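SidF, inhibitor of growth family, member 3 (Legionella pneumophila subsp. pneumophila, PDB 4FYE) probably removes the 3-phosphate from phosphoinositide lipids such as phosphatidylinositol 3,4,5-trisphosphate. Local coordinates at residues Val51-Ser56 against Thr184-Phe189; Lys647-Arg652 against Ala705-Ala710; Gly653-Gln658 against Glu699-Gln704. The protein carries 1 engineered substitution. One frame throughout, in Å; residues are numbered along the deposited sequence.

Following the chain from its N terminus, contact 1 comes first: strands 50-55 and 184-189 pair in parallel and close a loop of 127 residues, most of them helical. It is complete long before the other two begin. Contact 2 then brings the loop 647-652, just after strand 641-645 of the second sheet, against helix 701-712, closing a loop of 52 residues. Contact 3 is nested inside it, joining helix 652-668 to the first turn of helix 701-712 and the residues before it. That helix also lies on the sheet of contact 1, where L185 meets L706 and H707; E699, just ahead of it, bonds S56. N649 and Q654 bond contacts 2 and 3 together.

Contact 1 (Val51-Ser56 against Thr184-Phe189); sequences VVVVNS and TLIHRF
V52 and V54 of strand 50-55 exchange backbone hydrogen bonds with strand 184-189 in the way that defines a parallel pair inside a mixed beta sheet. V52 bonds to T184 O and I186 N, and V54 to I186 O and R188 N, each valine using both its N-H and its carbonyl; S56 N continues the pattern to R188 O (3.0 Å). Beta-branched residues suit this extended backbone, and they pack in register on both faces. On one, V51 CG1 reaches I186 CD1 (3.9 Å) and V53 CG1 touches the aliphatic R188 CD (3.8 Å), so the long arginine serves as apolar cover before its guanidinium reaches E199 in a salt bridge. On the other, V52 and L185 lie next to each other, with V52 CG2 4.0 Å from L185 CD2; this face is covered by helix 701-712, with L185 packed on L706 and H707.

Toward the C-terminal end of the pair the V52 and L185 face continues with H187, on which V54 packs. With CG anti to its backbone N (chi1 -176°), H187 sets its ring edge against the neighbouring strand, bringing CD2 to 3.1 Å from V54 O. One ring face is covered by F189, whose CD1 sits 3.6 Å above its centre. S56 OG is gripped twice, since E699 also bonds to it: H187 NE2 donates to S56 OG over 2.9 Å, with the oxygen only 11° out of the imidazole plane.

Contact 2 (Lys647-Arg652 against Ala705-Ala710); sequences KSNNDR and ALHHTA. With PO4 (phosphate ion), chain B.
The imidazoles of H707 and H708 reach from helix 701-712 to the side chain of N650 in the loop 647-652. H707, which starts out toward the loop, brings NE2 to 3.6 Å from N650 OD1, its ring plane 68° from the amide; the H707 ring also meets that of Y204, the planes nearly at right angles. CG anti to the backbone N (chi1 -160°) swings the H708 ring round to N650, with H708 CD2 3.8 Å from N650 CB, obliquely, while D651 OD1 lies near its ring edge. A third flat group, the R652 guanidinium, presents its edge to a phosphate ion, with O2 in its plane.

S646 to R652 have the spacing of the CX5R phosphatase P-loop, and the backbone cradle round the ion is consistent with it. S646, itself bonded to the ion, stands where the motif has its cysteine, probably the engineered substitution of this construct. K647 N bonds O2 (2.8 Å), D651 N O4 (3.0 Å) and R652 N O1 (2.9 Å). R652 adds NE, to O1 (2.7 Å), and NH2, to O2 (2.9 Å).

Behind this first shell, N711 bonds N650 OD1, K718 N bonds D651 OD1, and V714 O accepts from H708 ND1, fixing that ring's rotation. Backbone N-H groups and the guanidinium converge on the anion's oxygens, as suits its negative charge; the ion, probably from the crystallisation liquor, probably marks where the substrate's phosphate binds.

Contact 3 (Gly653-Gln658 against Glu699-Gln704); sequences GQRLAQ and ELTTIQ
The helix that leaves the phosphate-binding loop, 652-668, packs here against the first turn of helix 701-712 and the residues leading into it. Q704 is the key side chain, reaching between Q654, R655 and Q658. It leaves its helix with CG anti to the carbonyl carbon and runs on extended (chi2 177°), which carries its amide in among these three residues. Q704 CG passes 4.1 Å from Q654 CB and Q704 CD lies 3.9 Å from Q654 O, the Q654 and Q704 chains running antiparallel alongside each other. The Q704 amide group lies over one face of the R655 guanidinium, the planes 75° apart; the side chains of Q704 and Q658 cross at about a right angle.

R655 starts out away from helix 701-712, but bends at chi2 and chi3 bring the guanidinium back to T701, with NH2 3.7 Å from T701 CG2. D729, in a salt bridge, and F727, in a cation-pi contact, probably offset the cost of burying this charge. N649 O ties Q654 to the phosphate loop and Y204 OH to strand 199-206 of the six-stranded sheet.

One turn further along helix 652-668, the long aliphatic part of Q658 meets a leucine: Q658 CG rests 3.8 Å from L700 CB.

Contact 1 (Val51-Ser56 against Thr184-Phe189)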
ATOM      1  N   VAL A  51       2.309 -17.236   9.905  1.00 49.21           N
ATOM      2  CA  VAL A  51       2.269 -17.049   8.496  1.00 48.00           C
ATOM      3  C   VAL A  51       1.092 -17.789   7.923  1.00 51.40           C
ATOM      4  O   VAL A  51       0.909 -18.961   8.232  1.00 50.77           O
ATOM      5  CB  VAL A  51       3.519 -17.668   7.924  1.00 47.19           C
ATOM      6  CG1 VAL A  51       3.587 -17.440   6.444  1.00 43.79           C
ATOM      7  CG2 VAL A  51       4.702 -17.059   8.625  1.00 48.60           C
ATOM      8  N   VAL A  52       0.298 -17.140   7.072  1.00 44.90           N
ATOM      9  CA  VAL A  52      -0.765 -17.868   6.433  1.00 40.83           C
ATOM     10  C   VAL A  52      -0.440 -18.033   4.946  1.00 43.97           C
ATOM     11  O   VAL A  52      -0.134 -17.034   4.259  1.00 43.83           O
ATOM     12  CB  VAL A  52      -2.065 -17.093   6.504  1.00 43.96           C
ATOM     13  CG1 VAL A  52      -3.172 -17.962   5.926  1.00 42.51           C
ATOM     14  CG2 VAL A  52      -2.383 -16.619   7.927  1.00 45.23           C
ATOM     15  N   VAL A  53      -0.559 -19.248   4.416  1.00 43.94           N
ATOM     16  CA  VAL A  53      -0.108 -19.542   3.046  1.00 43.20           C
ATOM     17  C   VAL A  53      -1.269 -20.193   2.248  1.00 45.50           C
ATOM     18  O   VAL A  53      -1.957 -21.066   2.751  1.00 45.53           O
ATOM     19  CB  VAL A  53       1.140 -20.471   3.045  1.00 45.95           C
ATOM     20  CG1 VAL A  53       1.619 -20.802   1.629  1.00 45.54           C
ATOM     21  CG2 VAL A  53       2.325 -19.852   3.801  1.00 44.52           C
ATOM     22  N   VAL A  54      -1.482 -19.751   1.023  1.00 41.25           N
ATOM     23  CA  VAL A  54      -2.441 -20.344   0.152  1.00 42.54           C
ATOM     24  C   VAL A  54      -1.742 -20.718  -1.159  1.00 43.57           C
ATOM     25  O   VAL A  54      -1.099 -19.863  -1.773  1.00 50.96           O
ATOM     26  CB  VAL A  54      -3.576 -19.335  -0.208  1.00 42.57           C
ATOM     27  CG1 VAL A  54      -4.389 -19.855  -1.383  1.00 42.17           C
ATOM     28  CG2 VAL A  54      -4.558 -19.110   0.930  1.00 35.84           C
ATOM     29  N   ASN A  55      -1.919 -21.951  -1.627  1.00 41.98           N
ATOM     30  CA  ASN A  55      -1.566 -22.350  -3.005  1.00 45.33           C
ATOM     31  C   ASN A  55      -2.762 -22.435  -3.915  1.00 44.72           C
ATOM     32  O   ASN A  55      -3.742 -23.087  -3.559  1.00 45.04           O
ATOM     33  CB  ASN A  55      -0.850 -23.734  -2.999  1.00 49.86           C
ATOM     34  CG  ASN A  55       0.208 -23.798  -1.936  1.00 56.24           C
ATOM     35  OD1 ASN A  55       1.333 -23.371  -2.156  1.00 64.08           O
ATOM     36  ND2 ASN A  55      -0.174 -24.193  -0.742  1.00 59.49           N
ATOM     37  N   SER A  56      -2.701 -21.842  -5.106  1.00 43.83           N
ATOM     38  CA  SER A  56      -3.844 -22.022  -6.029  1.00 45.13           C
ATOM     39  C   SER A  56      -4.051 -23.511  -6.324  1.00 48.19           C
ATOM     40  O   SER A  56      -3.085 -24.226  -6.556  1.00 51.79           O
ATOM     41  CB  SER A  56      -3.650 -21.269  -7.342  1.00 43.07           C
ATOM     42  OG  SER A  56      -3.662 -19.872  -7.107  1.00 46.28           O
ATOM     43  N   THR A 184       2.067 -12.794   8.591  1.00 39.34           N
ATOM     44  CA  THR A 184       2.517 -12.601   7.238  1.00 43.11           C
ATOM     45  C   THR A 184       1.577 -13.353   6.287  1.00 43.08           C
ATOM     46  O   THR A 184       1.158 -14.459   6.591  1.00 43.94           O
ATOM     47  CB  THR A 184       3.943 -13.149   7.098  1.00 41.36           C
ATOM     48  OG1 THR A 184       4.843 -12.242   7.738  1.00 43.88           O
ATOM     49  CG2 THR A 184       4.300 -13.149   5.698  1.00 38.77           C
ATOM     50  N   LEU A 185       1.260 -12.773   5.143  1.00 40.00           N
ATOM     51  CA  LEU A 185       0.361 -13.458   4.282  1.00 39.88           C
ATOM     52  C   LEU A 185       0.976 -13.753   2.930  1.00 44.98           C
ATOM     53  O   LEU A 185       1.546 -12.845   2.272  1.00 42.64           O
ATOM     54  CB  LEU A 185      -0.879 -12.614   4.078  1.00 38.92           C
ATOM     55  CG  LEU A 185      -1.399 -11.936   5.325  1.00 40.25           C
ATOM     56  CD1 LEU A 185      -2.372 -10.899   4.773  1.00 36.99           C
ATOM     57  CD2 LEU A 185      -2.110 -12.948   6.256  1.00 36.61           C
ATOM     58  N   ILE A 186       0.818 -15.017   2.496  1.00 42.40           N
ATOM     59  CA  ILE A 186       1.447 -15.512   1.279  1.00 39.38           C
ATOM     60  C   ILE A 186       0.482 -16.213   0.324  1.00 37.72           C
ATOM     61  O   ILE A 186      -0.301 -17.083   0.715  1.00 36.84           O
ATOM     62  CB  ILE A 186       2.599 -16.477   1.611  1.00 43.28           C
ATOM     63  CG1 ILE A 186       3.583 -15.809   2.546  1.00 42.87           C
ATOM     64  CG2 ILE A 186       3.414 -16.815   0.347  1.00 41.07           C
ATOM     65  CD1 ILE A 186       4.821 -16.660   2.784  1.00 45.76           C
ATOM     66  N   HIS A 187       0.536 -15.835  -0.939  1.00 38.39           N
ATOM     67  CA  HIS A 187      -0.106 -16.615  -1.987  1.00 38.20           C
ATOM     68  C   HIS A 187       0.880 -17.104  -2.992  1.00 43.21           C
ATOM     69  O   HIS A 187       1.535 -16.266  -3.671  1.00 41.67           O
ATOM     70  CB  HIS A 187      -1.106 -15.768  -2.696  1.00 36.64           C
ATOM     71  CG  HIS A 187      -1.904 -16.501  -3.739  1.00 38.44           C
ATOM     72  ND1 HIS A 187      -2.541 -15.865  -4.706  1.00 37.98           N
ATOM     73  CD2 HIS A 187      -2.071 -17.850  -3.984  1.00 39.89           C
ATOM     74  CE1 HIS A 187      -3.181 -16.727  -5.485  1.00 37.23           C
ATOM     75  NE2 HIS A 187      -2.852 -17.957  -5.065  1.00 44.21           N
ATOM     76  N   ARG A 188       0.981 -18.433  -3.110  1.00 42.39           N
ATOM     77  CA  ARG A 188       1.798 -19.114  -4.144  1.00 44.99           C
ATOM     78  C   ARG A 188       0.977 -19.752  -5.260  1.00 45.58           C
ATOM     79  O   ARG A 188      -0.016 -20.460  -4.995  1.00 42.06           O
ATOM     80  CB  ARG A 188       2.527 -20.293  -3.504  1.00 47.02           C
ATOM     81  CG  ARG A 188       3.223 -19.874  -2.218  1.00 52.35           C
ATOM     82  CD  ARG A 188       3.816 -21.090  -1.460  1.00 52.80           C
ATOM     83  NE  ARG A 188       4.958 -21.671  -2.150  1.00 53.18           N
ATOM     84  CZ  ARG A 188       6.066 -22.088  -1.534  1.00 60.85           C
ATOM     85  NH1 ARG A 188       6.186 -22.006  -0.210  1.00 58.53           N
ATOM     86  NH2 ARG A 188       7.062 -22.597  -2.245  1.00 61.17           N
ATOM     87  N   PHE A 189       1.473 -19.594  -6.488  1.00 46.13           N
ATOM     88  CA  PHE A 189       0.818 -20.056  -7.720  1.00 46.28           C
ATOM     89  C   PHE A 189       1.784 -20.049  -8.946  1.00 46.36           C
ATOM     90  O   PHE A 189       2.663 -19.209  -9.029  1.00 53.95           O
ATOM     91  CB  PHE A 189      -0.398 -19.137  -8.073  1.00 41.71           C
ATOM     92  CG  PHE A 189      -0.034 -17.635  -8.219  1.00 41.53           C
ATOM     93  CD1 PHE A 189       0.105 -16.811  -7.096  1.00 36.96           C
ATOM     94  CD2 PHE A 189       0.188 -17.061  -9.497  1.00 42.53           C
ATOM     95  CE1 PHE A 189       0.514 -15.461  -7.209  1.00 34.01           C
ATOM     96  CE2 PHE A 189       0.571 -15.701  -9.624  1.00 41.07           C
ATOM     97  CZ  PHE A 189       0.690 -14.892  -8.479  1.00 36.64           C
TER

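Contact 2 (Lys647-Arg652 against Ala705-Ala710)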
ATOM      1  N   LYS A 647      -8.994   5.166   2.345  1.00 76.81           N
ATOM      2  CA  LYS A 647      -9.226   5.491   3.771  1.00 79.51           C
ATOM      3  C   LYS A 647      -8.651   4.402   4.667  1.00 72.44           C
ATOM      4  O   LYS A 647      -7.680   4.653   5.359  1.00 67.17           O
ATOM      5  CB  LYS A 647     -10.709   5.802   4.087  1.00 83.10           C
ATOM      6  CG  LYS A 647     -10.942   6.292   5.512  1.00 83.20           C
ATOM      7  CD  LYS A 647     -12.298   6.959   5.688  1.00 94.51           C
ATOM      8  CE  LYS A 647     -12.131   8.229   6.542  1.00 96.64           C
ATOM      9  NZ  LYS A 647     -13.311   8.728   7.319  1.00 83.77           N
ATOM     10  N   SER A 648      -9.231   3.208   4.612  1.00 66.53           N
ATOM     11  CA  SER A 648      -8.713   2.056   5.373  1.00 74.05           C
ATOM     12  C   SER A 648      -7.716   1.134   4.596  1.00 66.84           C
ATOM     13  O   SER A 648      -7.117   0.237   5.179  1.00 66.84           O
ATOM     14  CB  SER A 648      -9.908   1.213   5.842  1.00 67.41           C
ATOM     15  OG  SER A 648     -10.561   0.633   4.701  1.00 64.63           O
ATOM     16  N   ASN A 649      -7.683   1.309   3.284  1.00 70.11           N
ATOM     17  CA  ASN A 649      -6.817   0.550   2.399  1.00 68.44           C
ATOM     18  C   ASN A 649      -7.336  -0.846   2.112  1.00 68.80           C
ATOM     19  O   ASN A 649      -6.693  -1.623   1.434  1.00 72.80           O
ATOM     20  CB  ASN A 649      -5.397   0.470   2.936  1.00 65.26           C
ATOM     21  CG  ASN A 649      -4.399   0.177   1.847  1.00 72.12           C
ATOM     22  OD1 ASN A 649      -4.401   0.825   0.808  1.00 80.88           O
ATOM     23  ND2 ASN A 649      -3.556  -0.818   2.066  1.00 68.40           N
ATOM     24  N   ASN A 650      -8.501  -1.159   2.646  1.00 63.79           N
ATOM     25  CA  ASN A 650      -9.161  -2.418   2.358  1.00 59.87           C
ATOM     26  C   ASN A 650      -9.623  -2.564   0.916  1.00 65.09           C
ATOM     27  O   ASN A 650      -9.599  -3.653   0.363  1.00 69.50           O
ATOM     28  CB  ASN A 650     -10.315  -2.660   3.324  1.00 57.97           C
ATOM     29  CG  ASN A 650      -9.838  -3.051   4.700  1.00 58.04           C
ATOM     30  OD1 ASN A 650      -8.833  -3.735   4.842  1.00 52.59           O
ATOM     31  ND2 ASN A 650     -10.552  -2.612   5.719  1.00 50.19           N
ATOM     32  N   ASP A 651     -10.101  -1.478   0.327  1.00 54.11           N
ATOM     33  CA  ASP A 651     -10.793  -1.584  -0.942  1.00 50.12           C
ATOM     34  C   ASP A 651     -10.113  -0.980  -2.165  1.00 51.71           C
ATOM     35  O   ASP A 651      -9.556  -1.700  -2.970  1.00 45.53           O
ATOM     36  CB  ASP A 651     -12.208  -1.043  -0.779  1.00 55.22           C
ATOM     37  CG  ASP A 651     -12.823  -1.437   0.546  1.00 58.86           C
ATOM     38  OD1 ASP A 651     -13.071  -2.636   0.756  1.00 59.18           O
ATOM     39  OD2 ASP A 651     -13.049  -0.552   1.387  1.00 62.36           O
ATOM     40  N   ARG A 652     -10.162   0.336  -2.309  1.00 45.68           N
ATOM     41  CA  ARG A 652      -9.623   0.982  -3.501  1.00 43.56           C
ATOM     42  C   ARG A 652      -8.124   0.785  -3.664  1.00 39.70           C
ATOM     43  O   ARG A 652      -7.639   0.544  -4.753  1.00 37.36           O
ATOM     44  CB  ARG A 652      -9.951   2.471  -3.499  1.00 42.80           C
ATOM     45  CG  ARG A 652     -11.249   2.820  -4.192  1.00 49.86           C
ATOM     46  CD  ARG A 652     -11.697   4.223  -3.848  1.00 49.31           C
ATOM     47  NE  ARG A 652     -11.586   4.497  -2.425  1.00 50.53           N
ATOM     48  CZ  ARG A 652     -11.947   5.638  -1.860  1.00 51.95           C
ATOM     49  NH1 ARG A 652     -12.437   6.612  -2.596  1.00 52.49           N
ATOM     50  NH2 ARG A 652     -11.818   5.803  -0.559  1.00 49.03           N
ATOM     51  N   ALA A 705      -8.311 -11.088  -0.316  1.00 36.92           N
ATOM     52  CA  ALA A 705      -9.315 -11.568   0.606  1.00 35.86           C
ATOM     53  C   ALA A 705      -8.662 -11.971   1.928  1.00 37.33           C
ATOM     54  O   ALA A 705      -9.260 -11.801   3.016  1.00 39.76           O
ATOM     55  CB  ALA A 705     -10.137 -12.690   0.009  1.00 31.28           C
ATOM     56  N   LEU A 706      -7.418 -12.434   1.838  1.00 36.88           N
ATOM     57  CA  LEU A 706      -6.631 -12.777   3.045  1.00 41.49           C
ATOM     58  C   LEU A 706      -6.312 -11.563   3.890  1.00 42.17           C
ATOM     59  O   LEU A 706      -6.511 -11.582   5.083  1.00 42.61           O
ATOM     60  CB  LEU A 706      -5.287 -13.358   2.618  1.00 38.41           C
ATOM     61  CG  LEU A 706      -5.185 -14.857   2.597  1.00 40.77           C
ATOM     62  CD1 LEU A 706      -3.712 -15.238   2.705  1.00 39.94           C
ATOM     63  CD2 LEU A 706      -5.911 -15.384   3.851  1.00 43.93           C
ATOM     64  N   HIS A 707      -5.785 -10.518   3.222  1.00 39.80           N
ATOM     65  CA  HIS A 707      -5.474  -9.232   3.825  1.00 39.88           C
ATOM     66  C   HIS A 707      -6.718  -8.697   4.475  1.00 42.51           C
ATOM     67  O   HIS A 707      -6.646  -8.334   5.631  1.00 41.12           O
ATOM     68  CB  HIS A 707      -4.842  -8.295   2.792  1.00 41.87           C
ATOM     69  CG  HIS A 707      -4.988  -6.829   3.095  1.00 47.68           C
ATOM     70  ND1 HIS A 707      -4.002  -6.111   3.676  1.00 54.91           N
ATOM     71  CD2 HIS A 707      -6.050  -5.948   2.883  1.00 53.48           C
ATOM     72  CE1 HIS A 707      -4.421  -4.837   3.857  1.00 60.58           C
ATOM     73  NE2 HIS A 707      -5.676  -4.736   3.381  1.00 59.24           N
ATOM     74  N   HIS A 708      -7.873  -8.701   3.776  1.00 38.61           N
ATOM     75  CA  HIS A 708      -9.137  -8.221   4.365  1.00 36.61           C
ATOM     76  C   HIS A 708      -9.559  -8.977   5.616  1.00 35.02           C
ATOM     77  O   HIS A 708     -10.115  -8.405   6.575  1.00 39.08           O
ATOM     78  CB  HIS A 708     -10.259  -8.244   3.302  1.00 35.71           C
ATOM     79  CG  HIS A 708     -11.455  -7.347   3.630  1.00 39.45           C
ATOM     80  ND1 HIS A 708     -12.467  -7.726   4.498  1.00 40.49           N
ATOM     81  CD2 HIS A 708     -11.804  -6.099   3.150  1.00 35.48           C
ATOM     82  CE1 HIS A 708     -13.385  -6.740   4.577  1.00 36.03           C
ATOM     83  NE2 HIS A 708     -13.006  -5.758   3.727  1.00 41.09           N
ATOM     84  N   THR A 709      -9.313 -10.281   5.629  1.00 34.17           N
ATOM     85  CA  THR A 709      -9.668 -11.102   6.778  1.00 38.86           C
ATOM     86  C   THR A 709      -8.835 -10.705   8.002  1.00 40.43           C
ATOM     87  O   THR A 709      -9.386 -10.441   9.075  1.00 47.75           O
ATOM     88  CB  THR A 709      -9.545 -12.598   6.436  1.00 38.63           C
ATOM     89  OG1 THR A 709     -10.399 -12.840   5.310  1.00 40.39           O
ATOM     90  CG2 THR A 709     -10.021 -13.473   7.602  1.00 36.12           C
ATOM     91  N   ALA A 710      -7.533 -10.668   7.831  1.00 38.11           N
ATOM     92  CA  ALA A 710      -6.601 -10.133   8.850  1.00 44.95           C
ATOM     93  C   ALA A 710      -6.954  -8.718   9.336  1.00 44.75           C
ATOM     94  O   ALA A 710      -6.774  -8.396  10.499  1.00 45.98           O
ATOM     95  CB  ALA A 710      -5.175 -10.128   8.305  1.00 36.62           C
TER
HETATM   96  P   PO4 B 801     -11.357   2.323   0.770  1.00 62.81           P
HETATM   97  O1  PO4 B 801     -11.547   2.359  -0.751  1.00 58.13           O
HETATM   98  O2  PO4 B 801     -11.100   3.725   1.310  1.00 83.68           O
HETATM   99  O3  PO4 B 801     -12.559   1.795   1.567  1.00 66.41           O
HETATM  100  O4  PO4 B 801     -10.150   1.428   1.110  1.00 78.06           O

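Contact 3 (Gly653-Gln658 against Glu699-Gln704)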
ATOM      1  N   GLY A 653      -7.405   0.887  -2.559  1.00 40.84           N
ATOM      2  CA  GLY A 653      -5.926   0.740  -2.537  1.00 34.24           C
ATOM      3  C   GLY A 653      -5.468  -0.652  -2.881  1.00 36.06           C
ATOM      4  O   GLY A 653      -4.472  -0.839  -3.605  1.00 42.41           O
ATOM      5  N   GLN A 654      -6.189  -1.653  -2.390  1.00 34.73           N
ATOM      6  CA  GLN A 654      -5.925  -3.048  -2.789  1.00 34.87           C
ATOM      7  C   GLN A 654      -6.048  -3.290  -4.298  1.00 32.72           C
ATOM      8  O   GLN A 654      -5.291  -4.110  -4.881  1.00 32.78           O
ATOM      9  CB  GLN A 654      -6.938  -4.022  -2.127  1.00 38.40           C
ATOM     10  CG  GLN A 654      -6.712  -4.219  -0.646  1.00 41.46           C
ATOM     11  CD  GLN A 654      -5.242  -4.434  -0.379  1.00 48.88           C
ATOM     12  OE1 GLN A 654      -4.680  -5.454  -0.732  1.00 48.31           O
ATOM     13  NE2 GLN A 654      -4.603  -3.438   0.196  1.00 48.60           N
ATOM     14  N   ARG A 655      -7.036  -2.659  -4.915  1.00 28.41           N
ATOM     15  CA  ARG A 655      -7.205  -2.829  -6.332  1.00 35.45           C
ATOM     16  C   ARG A 655      -6.067  -2.121  -7.119  1.00 38.36           C
ATOM     17  O   ARG A 655      -5.624  -2.611  -8.159  1.00 40.98           O
ATOM     18  CB  ARG A 655      -8.551  -2.312  -6.846  1.00 41.57           C
ATOM     19  CG  ARG A 655      -9.880  -2.726  -6.211  1.00 46.01           C
ATOM     20  CD  ARG A 655     -10.307  -4.184  -5.875  1.00 48.39           C
ATOM     21  NE  ARG A 655     -10.177  -5.178  -6.861  1.00 48.41           N
ATOM     22  CZ  ARG A 655     -11.080  -6.119  -7.218  1.00 54.48           C
ATOM     23  NH1 ARG A 655     -12.287  -6.221  -6.714  1.00 44.35           N
ATOM     24  NH2 ARG A 655     -10.727  -7.020  -8.150  1.00 46.39           N
ATOM     25  N   LEU A 656      -5.596  -0.968  -6.635  1.00 37.27           N
ATOM     26  CA  LEU A 656      -4.453  -0.382  -7.241  1.00 35.23           C
ATOM     27  C   LEU A 656      -3.253  -1.356  -7.023  1.00 38.28           C
ATOM     28  O   LEU A 656      -2.493  -1.615  -7.986  1.00 38.29           O
ATOM     29  CB  LEU A 656      -4.191   1.006  -6.648  1.00 33.47           C
ATOM     30  CG  LEU A 656      -2.957   1.649  -7.258  1.00 36.09           C
ATOM     31  CD1 LEU A 656      -3.023   2.004  -8.785  1.00 32.28           C
ATOM     32  CD2 LEU A 656      -2.666   2.832  -6.388  1.00 35.76           C
ATOM     33  N   ALA A 657      -3.079  -1.906  -5.804  1.00 33.45           N
ATOM     34  CA  ALA A 657      -1.946  -2.848  -5.584  1.00 34.35           C
ATOM     35  C   ALA A 657      -2.020  -4.049  -6.542  1.00 38.47           C
ATOM     36  O   ALA A 657      -0.972  -4.540  -7.034  1.00 40.84           O
ATOM     37  CB  ALA A 657      -1.854  -3.301  -4.118  1.00 29.22           C
ATOM     38  N   GLN A 658      -3.249  -4.477  -6.876  1.00 35.35           N
ATOM     39  CA  GLN A 658      -3.470  -5.605  -7.781  1.00 34.31           C
ATOM     40  C   GLN A 658      -3.007  -5.246  -9.195  1.00 38.84           C
ATOM     41  O   GLN A 658      -2.403  -6.057  -9.893  1.00 41.33           O
ATOM     42  CB  GLN A 658      -4.984  -5.953  -7.848  1.00 37.16           C
ATOM     43  CG  GLN A 658      -5.375  -6.855  -9.043  1.00 38.34           C
ATOM     44  CD  GLN A 658      -6.895  -7.305  -9.145  1.00 42.10           C
ATOM     45  OE1 GLN A 658      -7.290  -7.952 -10.149  1.00 52.07           O
ATOM     46  NE2 GLN A 658      -7.721  -6.959  -8.181  1.00 33.57           N
ATOM     47  N   GLU A 699      -5.604 -14.657 -10.469  1.00 42.49           N
ATOM     48  CA  GLU A 699      -4.868 -15.125  -9.290  1.00 45.54           C
ATOM     49  C   GLU A 699      -4.924 -14.067  -8.174  1.00 50.33           C
ATOM     50  O   GLU A 699      -4.974 -14.406  -6.983  1.00 54.67           O
ATOM     51  CB  GLU A 699      -3.407 -15.434  -9.623  1.00 49.05           C
ATOM     52  CG  GLU A 699      -3.125 -16.565 -10.615  1.00 45.44           C
ATOM     53  CD  GLU A 699      -3.597 -17.909 -10.104  1.00 50.11           C
ATOM     54  OE1 GLU A 699      -3.547 -18.848 -10.896  1.00 50.79           O
ATOM     55  OE2 GLU A 699      -4.046 -18.044  -8.933  1.00 50.84           O
ATOM     56  N   LEU A 700      -4.954 -12.798  -8.573  1.00 45.91           N
ATOM     57  CA  LEU A 700      -4.636 -11.673  -7.682  1.00 40.24           C
ATOM     58  C   LEU A 700      -5.680 -11.317  -6.621  1.00 38.81           C
ATOM     59  O   LEU A 700      -5.404 -10.555  -5.703  1.00 36.43           O
ATOM     60  CB  LEU A 700      -4.277 -10.454  -8.519  1.00 37.61           C
ATOM     61  CG  LEU A 700      -3.334 -10.902  -9.629  1.00 38.79           C
ATOM     62  CD1 LEU A 700      -3.203  -9.787 -10.650  1.00 35.84           C
ATOM     63  CD2 LEU A 700      -1.978 -11.257  -9.029  1.00 38.44           C
ATOM     64  N   THR A 701      -6.882 -11.869  -6.649  1.00 42.22           N
ATOM     65  CA  THR A 701      -7.834 -11.424  -5.572  1.00 38.10           C
ATOM     66  C   THR A 701      -7.624 -12.196  -4.307  1.00 38.18           C
ATOM     67  O   THR A 701      -8.101 -11.821  -3.202  1.00 44.74           O
ATOM     68  CB  THR A 701      -9.286 -11.540  -5.987  1.00 38.50           C
ATOM     69  OG1 THR A 701      -9.376 -12.611  -6.952  1.00 44.76           O
ATOM     70  CG2 THR A 701      -9.730 -10.188  -6.628  1.00 38.79           C
ATOM     71  N   THR A 702      -6.859 -13.253  -4.416  1.00 34.88           N
ATOM     72  CA  THR A 702      -6.771 -14.123  -3.264  1.00 37.74           C
ATOM     73  C   THR A 702      -6.012 -13.527  -2.080  1.00 38.65           C
ATOM     74  O   THR A 702      -6.504 -13.604  -0.954  1.00 39.23           O
ATOM     75  CB  THR A 702      -6.557 -15.631  -3.623  1.00 37.55           C
ATOM     76  OG1 THR A 702      -5.277 -16.049  -3.267  1.00 55.40           O
ATOM     77  CG2 THR A 702      -6.804 -15.907  -5.045  1.00 35.15           C
ATOM     78  N   ILE A 703      -4.895 -12.838  -2.338  1.00 39.10           N
ATOM     79  CA  ILE A 703      -4.152 -12.110  -1.292  1.00 34.63           C
ATOM     80  C   ILE A 703      -5.019 -10.987  -0.707  1.00 40.06           C
ATOM     81  O   ILE A 703      -4.920 -10.739   0.487  1.00 37.94           O
ATOM     82  CB  ILE A 703      -2.757 -11.588  -1.795  1.00 38.10           C
ATOM     83  CG1 ILE A 703      -1.791 -11.323  -0.639  1.00 39.37           C
ATOM     84  CG2 ILE A 703      -2.845 -10.307  -2.651  1.00 34.70           C
ATOM     85  CD1 ILE A 703      -1.220 -12.581  -0.061  1.00 37.29           C
ATOM     86  N   GLN A 704      -5.900 -10.358  -1.524  1.00 36.42           N
ATOM     87  CA  GLN A 704      -6.784  -9.323  -1.057  1.00 35.30           C
ATOM     88  C   GLN A 704      -7.789  -9.895  -0.068  1.00 38.66           C
ATOM     89  O   GLN A 704      -8.061  -9.279   0.931  1.00 36.62           O
ATOM     90  CB  GLN A 704      -7.555  -8.640  -2.223  1.00 35.34           C
ATOM     91  CG  GLN A 704      -6.628  -7.944  -3.188  1.00 37.76           C
ATOM     92  CD  GLN A 704      -7.377  -7.352  -4.359  1.00 45.68           C
ATOM     93  OE1 GLN A 704      -6.985  -7.560  -5.520  1.00 46.48           O
ATOM     94  NE2 GLN A 704      -8.461  -6.616  -4.072  1.00 47.47           N
TER